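Local coordinates for protein trichothecene 15-O-acetyltransferase TRI3 (Fusarium sporotrichioides, PDB 3FOT) that transfers an acetyl group to the 15-hydroxyl of trichothecene intermediates during biosynthesis of mycotoxins such as T-2 toxin, at residues A432-E443 / P474-D485. Residues are numbered along the deposited sequence; the frame is centred on the assembly and turned at random.
Sequences ANPLFISDGINE and PYLAIRLDSWRD
Strands 435-441 and 477-483 pair in parallel at one margin of a four-stranded mixed sheet in this BAHD-superfamily acyltransferase. L435 and I437 alternate donor and acceptor with L476, I478 and L480, and I437 N to I478 O is the shortest of these bonds at 2.7 Å. A beta bulge then shifts the register by one: D439 N bonds to L480 O at 2.8 Å and G440 N reaches the same oxygen weakly, while G440 takes the positive phi of 75°.

D439, the extra residue of the bulge, directs its carboxylate across to R479. The arginine chain bends at chi3 (73°) and presents its guanidinium side-on, nearly coplanar with the carboxylate: R479 NH1 meets D439 OD1 at 2.8 Å and R479 NE meets D439 OD2 at 2.9 Å, each carboxylate oxygen using its syn lone pair. This fork fixes the rotation of both groups. I437 CG2 lies over one guanidinium face, 3.4 Å from R479 NH1. D481 OD2 sits 4.1 Å from D439 OD2, a like-charge proximity that the arginine probably offsets.

On the same side of the sheet, L435 CB rests against Y475 CE1, the two side chains running alongside each other. On the other side, the edge of the F436 ring meets L480 CB. At the C-terminal ends of the strands, E443 OE2 receives R484 N at 2.6 Å while lying over a face of the W483 indole, and a water links E443 OE1 to S482 OG and D485 N.

Helix 306-321 packs on F436, and its S307 hydroxyl hydrogen-bonds S438 OG. F467 of strand 457-469 touches D439 and R479; R479 NH2 also hydrogen-bonds a glycerol, probably from the crystallisation liquor. Strand 486-494 continues the sheet beyond 477-483, with A477, R479 and D481 bonded to its backbone.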
loop_
_atom_site.group_PDB
_atom_site.type_symbol
_atom_site.label_atom_id
_atom_site.label_comp_id
_atom_site.label_asym_id
_atom_site.label_seq_id
_atom_site.Cartn_x
_atom_site.Cartn_y
_atom_site.Cartn_z
ATOM N N ALA A 432 19.928 9.617 -1.820
ATOM C CA ALA A 432 19.048 8.620 -1.223
ATOM C C ALA A 432 18.824 7.524 -2.236
ATOM O O ALA A 432 18.481 7.799 -3.387
ATOM C CB ALA A 432 17.724 9.235 -0.845
ATOM N N ASN A 433 19.031 6.283 -1.819
ATOM C CA ASN A 433 18.838 5.179 -2.735
ATOM C C ASN A 433 17.348 4.856 -2.938
ATOM O O ASN A 433 16.548 5.011 -2.020
ATOM C CB ASN A 433 19.647 3.956 -2.304
ATOM C CG ASN A 433 21.034 3.924 -2.956
ATOM O OD1 ASN A 433 21.887 3.133 -2.570
ATOM N ND2 ASN A 433 21.253 4.794 -3.959
ATOM N N PRO A 434 16.975 4.446 -4.163
ATOM C CA PRO A 434 15.605 4.008 -4.381
ATOM C C PRO A 434 15.207 2.860 -3.449
ATOM O O PRO A 434 16.045 2.029 -3.037
ATOM C CB PRO A 434 15.609 3.575 -5.854
ATOM C CG PRO A 434 16.738 4.396 -6.450
ATOM C CD PRO A 434 17.771 4.380 -5.403
ATOM N N LEU A 435 13.917 2.816 -3.126
ATOM C CA LEU A 435 13.369 1.748 -2.317
ATOM C C LEU A 435 12.373 0.947 -3.161
ATOM O O LEU A 435 11.603 1.525 -3.921
ATOM C CB LEU A 435 12.657 2.320 -1.084
ATOM C CG LEU A 435 12.006 1.273 -0.147
ATOM C CD1 LEU A 435 13.073 0.462 0.603
ATOM C CD2 LEU A 435 11.059 1.955 0.823
ATOM N N PHE A 436 12.416 -0.375 -3.030
ATOM C CA PHE A 436 11.444 -1.235 -3.712
ATOM C C PHE A 436 10.357 -1.745 -2.767
ATOM O O PHE A 436 10.651 -2.228 -1.665
ATOM C CB PHE A 436 12.165 -2.428 -4.348
ATOM C CG PHE A 436 11.236 -3.399 -5.017
ATOM C CD1 PHE A 436 10.499 -3.011 -6.143
ATOM C CD2 PHE A 436 11.084 -4.690 -4.518
ATOM C CE1 PHE A 436 9.609 -3.913 -6.773
ATOM C CE2 PHE A 436 10.199 -5.593 -5.146
ATOM C CZ PHE A 436 9.468 -5.186 -6.278
ATOM N N ILE A 437 9.105 -1.637 -3.226
ATOM C CA ILE A 437 7.958 -2.168 -2.511
ATOM C C ILE A 437 7.192 -3.077 -3.463
ATOM O O ILE A 437 6.775 -2.639 -4.537
ATOM C CB ILE A 437 7.013 -1.055 -1.987
ATOM C CG1 ILE A 437 7.782 -0.008 -1.177
ATOM C CG2 ILE A 437 5.922 -1.693 -1.151
ATOM C CD1 ILE A 437 8.058 1.305 -1.953
ATOM N N SER A 438 7.052 -4.348 -3.100
ATOM C CA SER A 438 6.236 -5.256 -3.888
ATOM C C SER A 438 4.796 -5.300 -3.349
ATOM O O SER A 438 4.561 -5.625 -2.173
ATOM C CB SER A 438 6.848 -6.654 -3.893
ATOM O OG SER A 438 6.070 -7.515 -4.704
ATOM N N ASP A 439 3.842 -4.961 -4.215
ATOM C CA ASP A 439 2.412 -5.022 -3.879
ATOM C C ASP A 439 1.762 -6.363 -4.284
ATOM O O ASP A 439 0.645 -6.677 -3.843
ATOM C CB ASP A 439 1.663 -3.870 -4.544
ATOM C CG ASP A 439 1.981 -2.513 -3.928
ATOM O OD1 ASP A 439 2.116 -2.424 -2.689
ATOM O OD2 ASP A 439 2.066 -1.519 -4.690
ATOM N N GLY A 440 2.453 -7.128 -5.131
ATOM C CA GLY A 440 2.026 -8.475 -5.507
ATOM C C GLY A 440 0.867 -8.498 -6.476
ATOM O O GLY A 440 0.595 -7.509 -7.142
ATOM N N ILE A 441 0.156 -9.619 -6.493
ATOM C CA ILE A 441 -0.897 -9.892 -7.471
ATOM C C ILE A 441 -2.260 -9.443 -6.946
ATOM O O ILE A 441 -2.738 -9.955 -5.942
ATOM C CB ILE A 441 -0.897 -11.390 -7.803
ATOM C CG1 ILE A 441 0.460 -11.759 -8.432
ATOM C CG2 ILE A 441 -2.084 -11.758 -8.699
ATOM C CD1 ILE A 441 0.669 -13.245 -8.640
ATOM N N ASN A 442 -2.877 -8.490 -7.640
ATOM C CA ASN A 442 -4.081 -7.847 -7.142
ATOM C C ASN A 442 -5.295 -8.777 -7.125
ATOM O O ASN A 442 -6.262 -8.498 -6.432
ATOM C CB ASN A 442 -4.372 -6.557 -7.919
ATOM C CG ASN A 442 -3.542 -5.389 -7.452
ATOM O OD1 ASN A 442 -2.908 -4.666 -8.256
ATOM N ND2 ASN A 442 -3.565 -5.158 -6.167
ATOM N N GLU A 443 -5.230 -9.895 -7.866
ATOM C CA GLU A 443 -6.324 -10.880 -7.856
ATOM C C GLU A 443 -6.517 -11.550 -6.493
ATOM O O GLU A 443 -7.590 -12.114 -6.212
ATOM C CB GLU A 443 -6.090 -11.943 -8.944
ATOM C CG GLU A 443 -6.574 -11.489 -10.336
ATOM C CD GLU A 443 -5.519 -10.724 -11.149
ATOM O OE1 GLU A 443 -4.432 -10.368 -10.611
ATOM O OE2 GLU A 443 -5.778 -10.510 -12.354
ATOM N N PRO A 474 12.775 12.052 0.066
ATOM C CA PRO A 474 13.465 12.272 -1.191
ATOM C C PRO A 474 14.033 11.024 -1.877
ATOM O O PRO A 474 14.975 11.143 -2.637
ATOM C CB PRO A 474 14.598 13.218 -0.786
ATOM C CG PRO A 474 14.952 12.749 0.586
ATOM C CD PRO A 474 13.649 12.322 1.226
ATOM N N TYR A 475 13.476 9.839 -1.618
ATOM C CA TYR A 475 13.915 8.652 -2.376
ATOM C C TYR A 475 12.835 8.262 -3.375
ATOM O O TYR A 475 11.669 8.618 -3.211
ATOM C CB TYR A 475 14.267 7.454 -1.476
ATOM C CG TYR A 475 13.169 7.011 -0.552
ATOM C CD1 TYR A 475 12.254 6.021 -0.932
ATOM C CD2 TYR A 475 13.046 7.567 0.721
ATOM C CE1 TYR A 475 11.261 5.598 -0.063
ATOM C CE2 TYR A 475 12.047 7.173 1.577
ATOM C CZ TYR A 475 11.151 6.197 1.185
ATOM O OH TYR A 475 10.168 5.800 2.062
ATOM N N LEU A 476 13.239 7.544 -4.413
ATOM C CA LEU A 476 12.293 7.048 -5.395
ATOM C C LEU A 476 11.700 5.803 -4.787
ATOM O O LEU A 476 12.433 4.897 -4.388
ATOM C CB LEU A 476 13.005 6.710 -6.710
ATOM C CG LEU A 476 13.633 7.891 -7.454
ATOM C CD1 LEU A 476 14.265 7.396 -8.721
ATOM C CD2 LEU A 476 12.616 9.002 -7.768
ATOM N N ALA A 477 10.374 5.772 -4.670
ATOM C CA ALA A 477 9.716 4.604 -4.103
ATOM C C ALA A 477 9.077 3.859 -5.254
ATOM O O ALA A 477 8.136 4.372 -5.870
ATOM C CB ALA A 477 8.646 5.041 -3.096
ATOM N N ILE A 478 9.550 2.640 -5.490
ATOM C CA ILE A 478 9.215 1.889 -6.685
ATOM C C ILE A 478 8.342 0.730 -6.294
ATOM O O ILE A 478 8.745 -0.106 -5.481
ATOM C CB ILE A 478 10.496 1.408 -7.427
ATOM C CG1 ILE A 478 11.377 2.618 -7.768
ATOM C CG2 ILE A 478 10.108 0.674 -8.699
ATOM C CD1 ILE A 478 12.816 2.276 -8.007
ATOM N N ARG A 479 7.123 0.700 -6.842
ATOM C CA ARG A 479 6.159 -0.321 -6.465
ATOM C C ARG A 479 5.893 -1.248 -7.658
ATOM O O ARG A 479 5.838 -0.780 -8.794
ATOM C CB ARG A 479 4.840 0.322 -6.034
ATOM C CG ARG A 479 4.975 1.530 -5.073
ATOM C CD ARG A 479 3.590 1.891 -4.508
ATOM N NE ARG A 479 3.135 0.903 -3.533
ATOM C CZ ARG A 479 3.417 0.915 -2.240
ATOM N NH1 ARG A 479 2.934 -0.049 -1.463
ATOM N NH2 ARG A 479 4.164 1.880 -1.715
ATOM N N LEU A 480 5.729 -2.537 -7.395
ATOM C CA LEU A 480 5.349 -3.485 -8.448
ATOM C C LEU A 480 4.054 -4.170 -8.066
ATOM O O LEU A 480 3.931 -4.692 -6.959
ATOM C CB LEU A 480 6.433 -4.564 -8.621
ATOM C CG LEU A 480 6.165 -5.652 -9.687
ATOM C CD1 LEU A 480 6.307 -5.094 -11.082
ATOM C CD2 LEU A 480 7.038 -6.894 -9.481
ATOM N N ASP A 481 3.087 -4.198 -8.971
ATOM C CA ASP A 481 2.019 -5.176 -8.764
ATOM C C ASP A 481 1.571 -5.793 -10.071
ATOM O O ASP A 481 2.218 -5.591 -11.104
ATOM C CB ASP A 481 0.876 -4.662 -7.895
ATOM C CG ASP A 481 0.240 -3.434 -8.428
ATOM O OD1 ASP A 481 0.462 -3.112 -9.619
ATOM O OD2 ASP A 481 -0.520 -2.816 -7.626
ATOM N N SER A 482 0.480 -6.535 -10.021
ATOM C CA SER A 482 0.018 -7.263 -11.176
ATOM C C SER A 482 -1.490 -7.270 -11.207
ATOM O O SER A 482 -2.130 -7.379 -10.163
ATOM C CB SER A 482 0.503 -8.711 -11.111
ATOM O OG SER A 482 0.100 -9.388 -12.292
ATOM N N TRP A 483 -2.045 -7.172 -12.411
ATOM C CA TRP A 483 -3.493 -7.351 -12.592
ATOM C C TRP A 483 -3.748 -7.922 -13.965
ATOM O O TRP A 483 -3.161 -7.441 -14.930
ATOM C CB TRP A 483 -4.149 -6.006 -12.462
ATOM C CG TRP A 483 -5.634 -5.958 -12.577
ATOM C CD1 TRP A 483 -6.351 -5.292 -13.520
ATOM C CD2 TRP A 483 -6.577 -6.553 -11.689
ATOM N NE1 TRP A 483 -7.711 -5.450 -13.280
ATOM C CE2 TRP A 483 -7.870 -6.223 -12.166
ATOM C CE3 TRP A 483 -6.461 -7.352 -10.541
ATOM C CZ2 TRP A 483 -9.039 -6.641 -11.525
ATOM C CZ3 TRP A 483 -7.639 -7.777 -9.903
ATOM C CH2 TRP A 483 -8.910 -7.407 -10.400
ATOM N N ARG A 484 -4.591 -8.961 -14.050
ATOM C CA ARG A 484 -4.928 -9.575 -15.366
ATOM C C ARG A 484 -3.640 -9.954 -16.121
ATOM O O ARG A 484 -3.523 -9.753 -17.359
ATOM C CB ARG A 484 -5.792 -8.651 -16.213
ATOM C CG ARG A 484 -7.169 -8.419 -15.580
ATOM C CD ARG A 484 -7.931 -7.413 -16.387
ATOM N NE ARG A 484 -9.268 -7.196 -15.839
ATOM C CZ ARG A 484 -10.337 -7.957 -16.114
ATOM N NH1 ARG A 484 -11.507 -7.658 -15.562
ATOM N NH2 ARG A 484 -10.253 -8.995 -16.959
ATOM N N ASP A 485 -2.713 -10.519 -15.349
ATOM C CA ASP A 485 -1.400 -11.030 -15.820
ATOM C C ASP A 485 -0.452 -9.965 -16.363
ATOM O O ASP A 485 0.550 -10.305 -17.006
ATOM C CB ASP A 485 -1.562 -12.114 -16.888
ATOM C CG ASP A 485 -2.011 -13.434 -16.317
ATOM O OD1 ASP A 485 -1.559 -13.814 -15.210
ATOM O OD2 ASP A 485 -2.790 -14.098 -17.016
HETATM O O HOH W 1 16.097 7.685 -4.843
HETATM O O HOH W 2 -2.352 -10.699 -12.326
#